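Local coordinates for protein taurine dioxygenase (Burkholderia ambifaria, PDB 5VN6) that probably catalyses the iron-dependent oxygenation of taurine and in this crystal holds a magnesium ion at its metal site, at residues 12-17 against 247-252; 24-29 against 53-58; 155-160 against 184-189; 208-213 against 227-232. All coordinates share one frame; numbering follows the deposited sequence.

Contact 1 (12-17 against 247-252); sequences EPLTCA and VRWRWK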
loop_
_atom_site.group_PDB
_atom_site.type_symbol
_atom_site.label_atom_id
_atom_site.label_comp_id
_atom_site.label_asym_id
_atom_site.label_seq_id
_atom_site.Cartn_x
_atom_site.Cartn_y
_atom_site.Cartn_z
ATOM N N GLU A 12 -13.969 14.887 -7.179
ATOM C CA GLU A 12 -14.377 13.721 -6.389
ATOM C C GLU A 12 -13.175 13.077 -5.714
ATOM O O GLU A 12 -12.438 12.310 -6.359
ATOM C CB GLU A 12 -15.112 12.704 -7.263
ATOM C CG GLU A 12 -16.578 13.073 -7.541
ATOM C CD GLU A 12 -17.406 11.901 -8.066
ATOM O OE1 GLU A 12 -16.949 10.738 -7.961
ATOM O OE2 GLU A 12 -18.519 12.140 -8.582
ATOM N N PRO A 13 -12.924 13.359 -4.434
ATOM C CA PRO A 13 -11.775 12.740 -3.757
ATOM C C PRO A 13 -11.898 11.223 -3.735
ATOM O O PRO A 13 -12.994 10.674 -3.637
ATOM C CB PRO A 13 -11.829 13.332 -2.342
ATOM C CG PRO A 13 -12.656 14.587 -2.473
ATOM C CD PRO A 13 -13.633 14.330 -3.583
ATOM N N LEU A 14 -10.757 10.546 -3.869
ATOM C CA LEU A 14 -10.707 9.089 -3.829
ATOM C C LEU A 14 -10.538 8.553 -2.415
ATOM O O LEU A 14 -10.989 7.437 -2.124
ATOM C CB LEU A 14 -9.550 8.563 -4.693
ATOM C CG LEU A 14 -9.751 8.443 -6.206
ATOM C CD1 LEU A 14 -9.815 9.826 -6.860
ATOM C CD2 LEU A 14 -8.642 7.616 -6.812
ATOM N N THR A 15 -9.842 9.308 -1.561
ATOM C CA THR A 15 -9.576 8.995 -0.159
ATOM C C THR A 15 -9.613 10.314 0.603
ATOM O O THR A 15 -9.633 11.390 -0.002
ATOM C CB THR A 15 -8.196 8.344 0.043
ATOM O OG1 THR A 15 -7.187 9.354 -0.110
ATOM C CG2 THR A 15 -7.937 7.245 -1.001
ATOM N N CYS A 16 -9.575 10.253 1.939
ATOM C CA CYS A 16 -9.569 11.502 2.701
ATOM C C CYS A 16 -8.196 12.163 2.716
ATOM O O CYS A 16 -8.084 13.354 3.025
ATOM C CB CYS A 16 -10.015 11.265 4.150
ATOM S SG CYS A 16 -11.704 10.666 4.336
ATOM N N ALA A 17 -7.149 11.436 2.358
ATOM C CA ALA A 17 -5.801 11.957 2.508
ATOM C C ALA A 17 -5.226 12.516 1.215
ATOM O O ALA A 17 -4.427 13.444 1.262
ATOM C CB ALA A 17 -4.881 10.853 3.031
ATOM N N VAL A 247 -3.093 6.530 -2.067
ATOM C CA VAL A 247 -4.174 6.293 -3.010
ATOM C C VAL A 247 -3.632 5.363 -4.082
ATOM O O VAL A 247 -2.438 5.385 -4.394
ATOM C CB VAL A 247 -4.735 7.607 -3.617
ATOM C CG1 VAL A 247 -3.651 8.417 -4.407
ATOM C CG2 VAL A 247 -5.928 7.320 -4.498
ATOM N N ARG A 248 -4.512 4.527 -4.633
ATOM C CA ARG A 248 -4.157 3.562 -5.668
ATOM C C ARG A 248 -5.049 3.781 -6.878
ATOM O O ARG A 248 -6.271 3.806 -6.748
ATOM C CB ARG A 248 -4.286 2.114 -5.169
ATOM C CG ARG A 248 -3.935 1.077 -6.244
ATOM C CD ARG A 248 -3.353 -0.190 -5.643
ATOM N NE ARG A 248 -3.091 -1.216 -6.650
ATOM C CZ ARG A 248 -2.323 -2.289 -6.448
ATOM N NH1 ARG A 248 -2.134 -3.170 -7.423
ATOM N NH2 ARG A 248 -1.731 -2.475 -5.280
ATOM N N TRP A 249 -4.438 3.944 -8.050
ATOM C CA TRP A 249 -5.159 4.311 -9.256
ATOM C C TRP A 249 -5.020 3.196 -10.276
ATOM O O TRP A 249 -3.919 2.668 -10.477
ATOM C CB TRP A 249 -4.628 5.631 -9.824
ATOM C CG TRP A 249 -5.202 6.065 -11.139
ATOM C CD1 TRP A 249 -4.551 6.095 -12.353
ATOM C CD2 TRP A 249 -6.522 6.576 -11.382
ATOM N NE1 TRP A 249 -5.388 6.575 -13.323
ATOM C CE2 TRP A 249 -6.604 6.876 -12.763
ATOM C CE3 TRP A 249 -7.646 6.791 -10.574
ATOM C CZ2 TRP A 249 -7.760 7.407 -13.350
ATOM C CZ3 TRP A 249 -8.806 7.310 -11.165
ATOM C CH2 TRP A 249 -8.843 7.620 -12.537
ATOM N N ARG A 250 -6.137 2.827 -10.896
ATOM C CA ARG A 250 -6.157 1.811 -11.938
ATOM C C ARG A 250 -6.282 2.490 -13.290
ATOM O O ARG A 250 -7.196 3.294 -13.497
ATOM C CB ARG A 250 -7.308 0.833 -11.742
ATOM C CG ARG A 250 -7.289 -0.262 -12.773
ATOM C CD ARG A 250 -8.295 -1.349 -12.435
ATOM N NE ARG A 250 -8.370 -2.325 -13.505
ATOM C CZ ARG A 250 -9.149 -3.402 -13.482
ATOM N NH1 ARG A 250 -9.927 -3.645 -12.429
ATOM N NH2 ARG A 250 -9.139 -4.234 -14.512
ATOM N N TRP A 251 -5.359 2.179 -14.193
ATOM C CA TRP A 251 -5.297 2.854 -15.489
ATOM C C TRP A 251 -6.300 2.282 -16.482
ATOM O O TRP A 251 -6.587 1.081 -16.492
ATOM C CB TRP A 251 -3.892 2.744 -16.081
ATOM C CG TRP A 251 -2.870 3.464 -15.272
ATOM C CD1 TRP A 251 -2.045 2.939 -14.313
ATOM C CD2 TRP A 251 -2.598 4.873 -15.315
ATOM N NE1 TRP A 251 -1.259 3.945 -13.766
ATOM C CE2 TRP A 251 -1.584 5.136 -14.368
ATOM C CE3 TRP A 251 -3.107 5.931 -16.073
ATOM C CZ2 TRP A 251 -1.061 6.414 -14.170
ATOM C CZ3 TRP A 251 -2.602 7.207 -15.857
ATOM C CH2 TRP A 251 -1.587 7.433 -14.914
ATOM N N LYS A 252 -6.824 3.164 -17.330
ATOM C CA LYS A 252 -7.601 2.817 -18.516
ATOM C C LYS A 252 -7.048 3.620 -19.684
ATOM O O LYS A 252 -6.283 4.568 -19.496
ATOM C CB LYS A 252 -9.093 3.124 -18.326
ATOM C CG LYS A 252 -9.756 2.394 -17.149
ATOM C CD LYS A 252 -9.969 0.935 -17.453
ATOM C CE LYS A 252 -10.389 0.160 -16.208
ATOM N NZ LYS A 252 -10.358 -1.300 -16.480
#

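Contact 2 (24-29 against 53-58); sequences GVNLAD and RDQDIT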
loop_
_atom_site.group_PDB
_atom_site.type_symbol
_atom_site.label_atom_id
_atom_site.label_comp_id
_atom_site.label_asym_id
_atom_site.label_seq_id
_atom_site.Cartn_x
_atom_site.Cartn_y
_atom_site.Cartn_z
ATOM N N GLY A 24 -16.173 16.038 -15.922
ATOM C CA GLY A 24 -16.616 17.121 -16.783
ATOM C C GLY A 24 -15.504 18.063 -17.175
ATOM O O GLY A 24 -15.743 19.264 -17.326
ATOM N N VAL A 25 -14.284 17.552 -17.330
ATOM C CA VAL A 25 -13.115 18.370 -17.622
ATOM C C VAL A 25 -12.395 17.787 -18.826
ATOM O O VAL A 25 -12.007 16.613 -18.818
ATOM C CB VAL A 25 -12.146 18.440 -16.428
ATOM C CG1 VAL A 25 -10.800 18.987 -16.880
ATOM C CG2 VAL A 25 -12.721 19.288 -15.331
ATOM N N ASN A 26 -12.180 18.614 -19.834
ATOM C CA ASN A 26 -11.345 18.262 -20.971
ATOM C C ASN A 26 -10.056 19.049 -20.801
ATOM O O ASN A 26 -10.081 20.284 -20.793
ATOM C CB ASN A 26 -12.021 18.612 -22.297
ATOM C CG ASN A 26 -11.265 18.071 -23.496
ATOM O OD1 ASN A 26 -10.035 17.980 -23.481
ATOM N ND2 ASN A 26 -11.994 17.772 -24.569
ATOM N N LEU A 27 -8.937 18.334 -20.645
ATOM C CA LEU A 27 -7.666 19.002 -20.396
ATOM C C LEU A 27 -7.329 19.960 -21.518
ATOM O O LEU A 27 -6.681 20.982 -21.280
ATOM C CB LEU A 27 -6.546 17.976 -20.205
ATOM C CG LEU A 27 -6.617 17.245 -18.863
ATOM C CD1 LEU A 27 -5.395 16.364 -18.649
ATOM C CD2 LEU A 27 -6.767 18.259 -17.723
ATOM N N ALA A 28 -7.773 19.649 -22.741
ATOM C CA ALA A 28 -7.531 20.530 -23.883
ATOM C C ALA A 28 -8.092 21.921 -23.636
ATOM O O ALA A 28 -7.502 22.924 -24.063
ATOM C CB ALA A 28 -8.144 19.940 -25.155
ATOM N N ASP A 29 -9.252 22.001 -22.980
ATOM C CA ASP A 29 -9.866 23.301 -22.746
ATOM C C ASP A 29 -9.052 24.142 -21.769
ATOM O O ASP A 29 -9.098 25.372 -21.831
ATOM C CB ASP A 29 -11.302 23.117 -22.255
ATOM C CG ASP A 29 -12.200 22.459 -23.297
ATOM O OD1 ASP A 29 -11.865 22.481 -24.502
ATOM O OD2 ASP A 29 -13.256 21.923 -22.910
ATOM N N ARG A 53 -10.377 10.567 -16.551
ATOM C CA ARG A 53 -10.657 9.501 -17.504
ATOM C C ARG A 53 -10.932 10.093 -18.875
ATOM O O ARG A 53 -11.260 11.274 -19.007
ATOM C CB ARG A 53 -11.868 8.665 -17.070
ATOM C CG ARG A 53 -11.738 8.003 -15.694
ATOM C CD ARG A 53 -10.834 6.781 -15.749
ATOM N NE ARG A 53 -10.912 6.003 -14.513
ATOM C CZ ARG A 53 -9.982 5.139 -14.113
ATOM N NH1 ARG A 53 -8.887 4.955 -14.849
ATOM N NH2 ARG A 53 -10.133 4.487 -12.963
ATOM N N ASP A 54 -10.775 9.253 -19.899
ATOM C CA ASP A 54 -11.237 9.549 -21.254
ATOM C C ASP A 54 -10.723 10.898 -21.752
ATOM O O ASP A 54 -11.469 11.719 -22.295
ATOM C CB ASP A 54 -12.759 9.475 -21.309
ATOM C CG ASP A 54 -13.270 8.166 -20.783
ATOM O OD1 ASP A 54 -12.744 7.124 -21.236
ATOM O OD2 ASP A 54 -14.141 8.174 -19.885
ATOM N N GLN A 55 -9.421 11.110 -21.591
ATOM C CA GLN A 55 -8.785 12.325 -22.085
ATOM C C GLN A 55 -8.305 12.039 -23.499
ATOM O O GLN A 55 -7.157 11.643 -23.727
ATOM C CB GLN A 55 -7.658 12.766 -21.160
ATOM C CG GLN A 55 -8.142 13.279 -19.808
ATOM C CD GLN A 55 -9.188 14.366 -19.952
ATOM O OE1 GLN A 55 -8.881 15.499 -20.358
ATOM N NE2 GLN A 55 -10.434 14.030 -19.633
ATOM N N ASP A 56 -9.212 12.231 -24.460
ATOM C CA ASP A 56 -8.897 12.076 -25.874
ATOM C C ASP A 56 -8.314 13.399 -26.353
ATOM O O ASP A 56 -9.029 14.297 -26.797
ATOM C CB ASP A 56 -10.141 11.688 -26.659
ATOM C CG ASP A 56 -9.860 11.509 -28.140
ATOM O OD1 ASP A 56 -9.077 10.597 -28.490
ATOM O OD2 ASP A 56 -10.426 12.272 -28.953
ATOM N N ILE A 57 -6.986 13.496 -26.317
ATOM C CA ILE A 57 -6.292 14.746 -26.579
ATOM C C ILE A 57 -5.103 14.447 -27.476
ATOM O O ILE A 57 -4.666 13.301 -27.613
ATOM C CB ILE A 57 -5.813 15.443 -25.283
ATOM C CG1 ILE A 57 -4.849 14.532 -24.509
ATOM C CG2 ILE A 57 -7.009 15.805 -24.401
ATOM C CD1 ILE A 57 -4.263 15.164 -23.248
ATOM N N THR A 58 -4.565 15.497 -28.073
ATOM C CA THR A 58 -3.384 15.346 -28.898
ATOM C C THR A 58 -2.141 15.534 -28.049
ATOM O O THR A 58 -2.192 16.038 -26.923
ATOM C CB THR A 58 -3.396 16.363 -30.033
ATOM O OG1 THR A 58 -3.067 17.655 -29.506
ATOM C CG2 THR A 58 -4.785 16.428 -30.659
#

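Contact 3 (155-160 against 184-189); sequences DLRARH and DAEHPV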
loop_
_atom_site.group_PDB
_atom_site.type_symbol
_atom_site.label_atom_id
_atom_site.label_comp_id
_atom_site.label_asym_id
_atom_site.label_seq_id
_atom_site.Cartn_x
_atom_site.Cartn_y
_atom_site.Cartn_z
ATOM N N ASP A 155 16.590 19.778 11.585
ATOM C CA ASP A 155 17.703 20.339 10.819
ATOM C C ASP A 155 18.473 19.293 10.008
ATOM O O ASP A 155 19.514 19.617 9.428
ATOM C CB ASP A 155 18.659 21.119 11.745
ATOM C CG ASP A 155 19.304 20.250 12.823
ATOM O OD1 ASP A 155 19.368 19.012 12.669
ATOM O OD2 ASP A 155 19.729 20.813 13.855
ATOM N N LEU A 156 17.984 18.060 9.934
ATOM C CA LEU A 156 18.708 17.027 9.216
ATOM C C LEU A 156 18.691 17.285 7.714
ATOM O O LEU A 156 17.716 17.784 7.156
ATOM C CB LEU A 156 18.105 15.643 9.510
ATOM C CG LEU A 156 18.405 15.051 10.887
ATOM C CD1 LEU A 156 17.730 13.660 11.074
ATOM C CD2 LEU A 156 19.932 14.978 11.100
ATOM N N ARG A 157 19.787 16.913 7.061
ATOM C CA ARG A 157 19.906 16.916 5.612
ATOM C C ARG A 157 20.407 15.541 5.202
ATOM O O ARG A 157 21.032 14.832 5.994
ATOM C CB ARG A 157 20.854 18.017 5.113
ATOM C CG ARG A 157 20.520 19.389 5.688
ATOM C CD ARG A 157 21.487 20.523 5.258
ATOM N NE ARG A 157 21.543 20.698 3.814
ATOM C CZ ARG A 157 20.566 21.256 3.101
ATOM N NH1 ARG A 157 19.457 21.674 3.704
ATOM N NH2 ARG A 157 20.684 21.382 1.783
ATOM N N ALA A 158 20.132 15.156 3.959
ATOM C CA ALA A 158 20.434 13.794 3.528
ATOM C C ALA A 158 20.730 13.800 2.038
ATOM O O ALA A 158 20.331 14.720 1.321
ATOM C CB ALA A 158 19.269 12.850 3.845
ATOM N N ARG A 159 21.435 12.766 1.569
ATOM C CA ARG A 159 21.846 12.691 0.169
ATOM C C ARG A 159 21.024 11.659 -0.603
ATOM O O ARG A 159 20.672 10.601 -0.063
ATOM C CB ARG A 159 23.347 12.411 0.047
ATOM C CG ARG A 159 24.157 13.729 0.128
ATOM C CD ARG A 159 25.657 13.599 -0.106
ATOM N NE ARG A 159 26.346 14.796 0.377
ATOM C CZ ARG A 159 26.433 15.951 -0.286
ATOM N NH1 ARG A 159 25.898 16.088 -1.486
ATOM N NH2 ARG A 159 27.063 16.980 0.256
ATOM N N HIS A 160 20.698 12.007 -1.856
ATOM C CA HIS A 160 19.881 11.210 -2.773
ATOM C C HIS A 160 20.724 10.868 -3.989
ATOM O O HIS A 160 21.247 11.772 -4.650
ATOM C CB HIS A 160 18.644 11.981 -3.220
ATOM C CG HIS A 160 17.810 12.495 -2.094
ATOM N ND1 HIS A 160 16.455 12.267 -2.019
ATOM C CD2 HIS A 160 18.133 13.220 -0.996
ATOM C CE1 HIS A 160 15.975 12.840 -0.932
ATOM N NE2 HIS A 160 16.973 13.412 -0.282
ATOM N N ASP A 184 25.649 13.016 -5.906
ATOM C CA ASP A 184 24.592 12.758 -4.931
ATOM C C ASP A 184 24.100 14.067 -4.321
ATOM O O ASP A 184 24.865 14.787 -3.676
ATOM C CB ASP A 184 25.094 11.830 -3.815
ATOM C CG ASP A 184 25.707 10.522 -4.331
ATOM O OD1 ASP A 184 25.950 9.631 -3.493
ATOM O OD2 ASP A 184 25.982 10.382 -5.544
ATOM N N ALA A 185 22.816 14.368 -4.510
ATOM C CA ALA A 185 22.267 15.656 -4.114
ATOM C C ALA A 185 21.855 15.637 -2.645
ATOM O O ALA A 185 21.145 14.729 -2.193
ATOM C CB ALA A 185 21.075 16.027 -5.000
ATOM N N GLU A 186 22.289 16.649 -1.906
ATOM C CA GLU A 186 21.854 16.826 -0.530
ATOM C C GLU A 186 20.595 17.682 -0.519
ATOM O O GLU A 186 20.535 18.716 -1.199
ATOM C CB GLU A 186 22.942 17.489 0.311
ATOM C CG GLU A 186 22.505 17.772 1.737
ATOM C CD GLU A 186 23.657 18.220 2.629
ATOM O OE1 GLU A 186 24.603 17.431 2.830
ATOM O OE2 GLU A 186 23.629 19.385 3.094
ATOM N N HIS A 187 19.607 17.260 0.258
ATOM C CA HIS A 187 18.331 17.947 0.408
ATOM C C HIS A 187 17.942 17.988 1.876
ATOM O O HIS A 187 18.289 17.076 2.636
ATOM C CB HIS A 187 17.213 17.242 -0.374
ATOM C CG HIS A 187 17.444 17.225 -1.850
ATOM N ND1 HIS A 187 17.530 18.377 -2.598
ATOM C CD2 HIS A 187 17.614 16.200 -2.715
ATOM C CE1 HIS A 187 17.748 18.065 -3.862
ATOM N NE2 HIS A 187 17.783 16.748 -3.962
ATOM N N PRO A 188 17.193 19.005 2.296
ATOM C CA PRO A 188 16.633 18.972 3.650
ATOM C C PRO A 188 15.749 17.742 3.814
ATOM O O PRO A 188 15.003 17.368 2.905
ATOM C CB PRO A 188 15.804 20.258 3.732
ATOM C CG PRO A 188 15.474 20.581 2.293
ATOM C CD PRO A 188 16.685 20.145 1.513
ATOM N N VAL A 189 15.843 17.122 4.993
ATOM C CA VAL A 189 14.975 15.997 5.333
ATOM C C VAL A 189 13.541 16.474 5.519
ATOM O O VAL A 189 12.586 15.778 5.149
ATOM C CB VAL A 189 15.510 15.287 6.588
ATOM C CG1 VAL A 189 14.464 14.324 7.163
ATOM C CG2 VAL A 189 16.816 14.546 6.266
HETATM O O HOH W 1 23.683 21.193 0.925
HETATM O O HOH W 2 16.551 14.746 2.215
#

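Contact 4 (208-213 against 227-232); sequences THFTNF and PGAGQL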
loop_
_atom_site.group_PDB
_atom_site.type_symbol
_atom_site.label_atom_id
_atom_site.label_comp_id
_atom_site.label_asym_id
_atom_site.label_seq_id
_atom_site.Cartn_x
_atom_site.Cartn_y
_atom_site.Cartn_z
ATOM N N THR A 208 20.286 7.884 0.614
ATOM C CA THR A 208 21.239 6.905 1.131
ATOM C C THR A 208 21.515 7.082 2.623
ATOM O O THR A 208 21.555 6.086 3.356
ATOM C CB THR A 208 22.557 6.967 0.358
ATOM O OG1 THR A 208 23.147 8.259 0.533
ATOM C CG2 THR A 208 22.294 6.724 -1.103
ATOM N N HIS A 209 21.707 8.321 3.088
ATOM C CA HIS A 209 22.089 8.548 4.480
ATOM C C HIS A 209 21.966 10.027 4.831
ATOM O O HIS A 209 21.961 10.895 3.951
ATOM C CB HIS A 209 23.523 8.089 4.734
ATOM C CG HIS A 209 24.543 8.899 3.996
ATOM N ND1 HIS A 209 24.645 8.877 2.621
ATOM C CD2 HIS A 209 25.494 9.760 4.433
ATOM C CE1 HIS A 209 25.624 9.685 2.241
ATOM N NE2 HIS A 209 26.156 10.231 3.322
ATOM N N PHE A 210 21.904 10.293 6.142
ATOM C CA PHE A 210 21.994 11.652 6.665
ATOM C C PHE A 210 23.444 12.108 6.635
ATOM O O PHE A 210 24.354 11.329 6.930
ATOM C CB PHE A 210 21.496 11.740 8.114
ATOM C CG PHE A 210 20.077 11.303 8.312
ATOM C CD1 PHE A 210 19.022 11.948 7.655
ATOM C CD2 PHE A 210 19.784 10.263 9.185
ATOM C CE1 PHE A 210 17.699 11.532 7.866
ATOM C CE2 PHE A 210 18.469 9.832 9.392
ATOM C CZ PHE A 210 17.433 10.468 8.743
ATOM N N THR A 211 23.651 13.390 6.319
ATOM C CA THR A 211 24.993 13.960 6.291
ATOM C C THR A 211 25.354 14.728 7.551
ATOM O O THR A 211 26.544 14.949 7.798
ATOM C CB THR A 211 25.157 14.906 5.097
ATOM O OG1 THR A 211 24.077 15.849 5.082
ATOM C CG2 THR A 211 25.204 14.142 3.771
ATOM N N ASN A 212 24.370 15.160 8.344
ATOM C CA ASN A 212 24.648 16.028 9.486
ATOM C C ASN A 212 23.982 15.501 10.754
ATOM O O ASN A 212 23.578 16.280 11.625
ATOM C CB ASN A 212 24.222 17.476 9.196
ATOM C CG ASN A 212 22.723 17.611 8.886
ATOM O OD1 ASN A 212 21.993 16.608 8.703
ATOM N ND2 ASN A 212 22.251 18.860 8.839
ATOM N N PHE A 213 23.879 14.170 10.864
ATOM C CA PHE A 213 23.275 13.515 12.018
ATOM C C PHE A 213 24.217 13.473 13.216
ATOM O O PHE A 213 23.780 13.648 14.360
ATOM C CB PHE A 213 22.858 12.093 11.626
ATOM C CG PHE A 213 22.205 11.314 12.735
ATOM C CD1 PHE A 213 20.819 11.304 12.871
ATOM C CD2 PHE A 213 22.984 10.596 13.651
ATOM C CE1 PHE A 213 20.216 10.597 13.894
ATOM C CE2 PHE A 213 22.390 9.884 14.681
ATOM C CZ PHE A 213 20.996 9.879 14.803
ATOM N N PRO A 227 24.408 1.809 13.799
ATOM C CA PRO A 227 23.266 1.910 12.885
ATOM C C PRO A 227 22.212 2.980 13.195
ATOM O O PRO A 227 21.228 3.055 12.455
ATOM C CB PRO A 227 22.604 0.526 13.035
ATOM C CG PRO A 227 22.822 0.184 14.510
ATOM C CD PRO A 227 24.189 0.783 14.849
ATOM N N GLY A 228 22.415 3.784 14.238
ATOM C CA GLY A 228 21.349 4.654 14.716
ATOM C C GLY A 228 20.810 5.579 13.646
ATOM O O GLY A 228 19.599 5.699 13.472
ATOM N N ALA A 229 21.707 6.252 12.915
ATOM C CA ALA A 229 21.263 7.165 11.869
ATOM C C ALA A 229 20.499 6.430 10.775
ATOM O O ALA A 229 19.442 6.893 10.323
ATOM C CB ALA A 229 22.455 7.933 11.286
ATOM N N GLY A 230 21.019 5.283 10.332
ATOM C CA GLY A 230 20.326 4.510 9.312
ATOM C C GLY A 230 18.976 3.984 9.773
ATOM O O GLY A 230 18.045 3.870 8.978
ATOM N N GLN A 231 18.852 3.645 11.055
ATOM C CA GLN A 231 17.566 3.183 11.562
ATOM C C GLN A 231 16.512 4.293 11.503
ATOM O O GLN A 231 15.355 4.050 11.131
ATOM C CB GLN A 231 17.751 2.634 12.980
ATOM C CG GLN A 231 18.447 1.249 13.019
ATOM C CD GLN A 231 18.845 0.818 14.438
ATOM O OE1 GLN A 231 18.979 1.650 15.321
ATOM N NE2 GLN A 231 18.996 -0.484 14.656
ATOM N N LEU A 232 16.895 5.523 11.841
ATOM C CA LEU A 232 15.959 6.636 11.730
ATOM C C LEU A 232 15.553 6.865 10.287
ATOM O O LEU A 232 14.369 7.097 9.994
ATOM C CB LEU A 232 16.576 7.915 12.314
ATOM C CG LEU A 232 15.742 9.202 12.166
ATOM C CD1 LEU A 232 14.378 9.095 12.866
ATOM C CD2 LEU A 232 16.523 10.409 12.691
#

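Contact 1 (12-17 against 247-252)
In the double-stranded beta-helix, or jelly-roll, core expected of this cupin-clan dioxygenase, L14 joins two sheets, reaching from just past the end of strand 10-13 in the larger one to V247 and W249 of strand 246-249 in the smaller. The CD2 branch makes the nearest approach, 3.6 Å from V247 CG2, with L14 CB close behind. The same methyl comes to the rim of the W249 indole, close to the ring plane, with CD2 4.0 Å from CE3. V247 offers CG2 because that methyl stands anti to the backbone N and faces both L14 and T15, whose CG2 lies 4.0 Å from it. Branched aliphatic chains suit such a place, since they fill space beside a large ring without needing polar partners. F51 of strand 49-52 stacks on W249 and also touches L14, so the larger sheet backs this small cluster. T15 divides its labour: the methyl joins the apolar group, while the hydroxyl serves the backbone, bonding to I18 O as well as forming an ST turn. T15 also packs on R248 of the second subunit. In the turn A17 N donates to T15 OG1 over 3.2 Å.

Contact 2 (24-29 against 53-58)
Two carboxamides, those of Q55 and N26, stand almost perpendicular, their planes 88° apart, and each is tied to backbone. The Q55 amide receives L27 N on OE1 within its carbonyl plane, a nearly straight bond of 2.9 Å with 165° at the hydrogen. Its NE2 uses both hydrogens: one goes to R53 O, lying in the amide plane at 2.9 Å, the other to V25 O at 3.1 Å, tilted somewhat from that plane. With three bonds the group can hardly rotate, and its polar atoms are satisfied in a buried setting. Glutamine suits the place because one flat end both donates and accepts, and a bend at chi2 (-53°) folds it back to reach R53 O as well as the facing segment. L27 CG sits only 3.2 Å from Q55 OE1, so aliphatic carbon packs closely against the amide oxygen. N26 is the N-cap of the short helix 27-32: its side chain, short enough to curl back, accepts from A28 N through OD1 at 2.9 Å, with the donor tilted out of the carbonyl plane. Q55 itself centres an inverse gamma turn in the loop leading to helix 59-67, which T58 caps in turn. Beyond that turn I57 passes alongside N26, placing CG2 3.8 Å from N26 OD1 and 4.4 Å from A28 CB, while H62 of helix 59-67 also touches I57.

Contact 3 (155-160 against 184-189)
E186 OE2 is gripped by R157 NE at 2.6 Å, a salt bridge that meets the carboxylate on its anti side, and by a water at 2.8 Å that also accepts from R157 NH2. A bend at chi3 (59°) turns the R157 guanidinium across the extended glutamate. The other oxygen, E186 OE1, bonds to T211 OG1; R159 NH2, 3.6 Å from OE1, contributes charge alone, because the oxygen lies over the guanidinium face. R159 instead directs NH1 at D184 O, 2.7 Å away. One acid between two arginines probably offsets part of the positive charge on this face. On the other face, H187 turns its edge to the face of H160 in a T-shaped pair with planes at 77°, CD2 to CD2 3.5 Å; H160 ND1 is held by S110 OG. Small A158 leaves room beside its CB for V189 CG2. The backbones pair regularly, H187 N reaching A158 O at 2.8 Å and H160 N reaching A185 O at 2.8 Å. This is the alternating ladder of antiparallel strands, here the two central ones of a four-stranded sheet whose H160 side chain comes within about 8 Å of that of the metal ligand H106.

Contact 4 (208-213 against 227-232)
A229 CB sits over the face of the F213 ring, 18° off the ring normal and 3.6 Å from F213 CD2, a CH-pi contact. A small methyl suits this spot, for it lets the helix backbone approach the phenyl closely. F210 presents its edge instead: A229 O lies near the ring plane, 3.2 Å from F210 CE2, where the weakly positive ring hydrogen faces a carbonyl oxygen. L232, one turn further on, touches both aromatics with one methyl, its CD2 being 3.9 Å from F210 CE2 and 3.9 Å from F213 CE1, the latter at the ring edge. F213 owes its reach to chi1 of -179°, which swings CG opposite the backbone N and out to the helix. Behind these groups the first helical turn is fixed by Q231 N donating to P227 O at 2.8 Å. The loop carrying F213 is steadied by N212, whose amide bonds to R157 N and D155 O, and by F213 O, which accepts from R218. Helix 228-237 thus lies against strand 207-210, an outer strand of its sheet; F210 also touches L233 and L236 of that helix and A158 of strand 157-160, while Q152 of helix 147-153 borders F213 and L232.

How the contacts relate
Contact 1 spans most of the chain, and contacts 2, 3 and 4 follow one another in the sequence between its two segments. They form two groups. Contacts 1 and 2, centres 18 Å apart, belong to the side of the probable jelly-roll core and meet where R53 NH1 probably donates to R250 O, 2.7 Å away. Contacts 3 and 4, centres 11 Å apart, share the four-stranded sheet, in which strands 157-160 and 207-210 are neighbours, and T211 and N212 link them. Contact 3 lies about 30 Å from contact 1, centre to centre, on the opposite side of the chain's centre, and the nearest atoms of the two are about 18 Å apart.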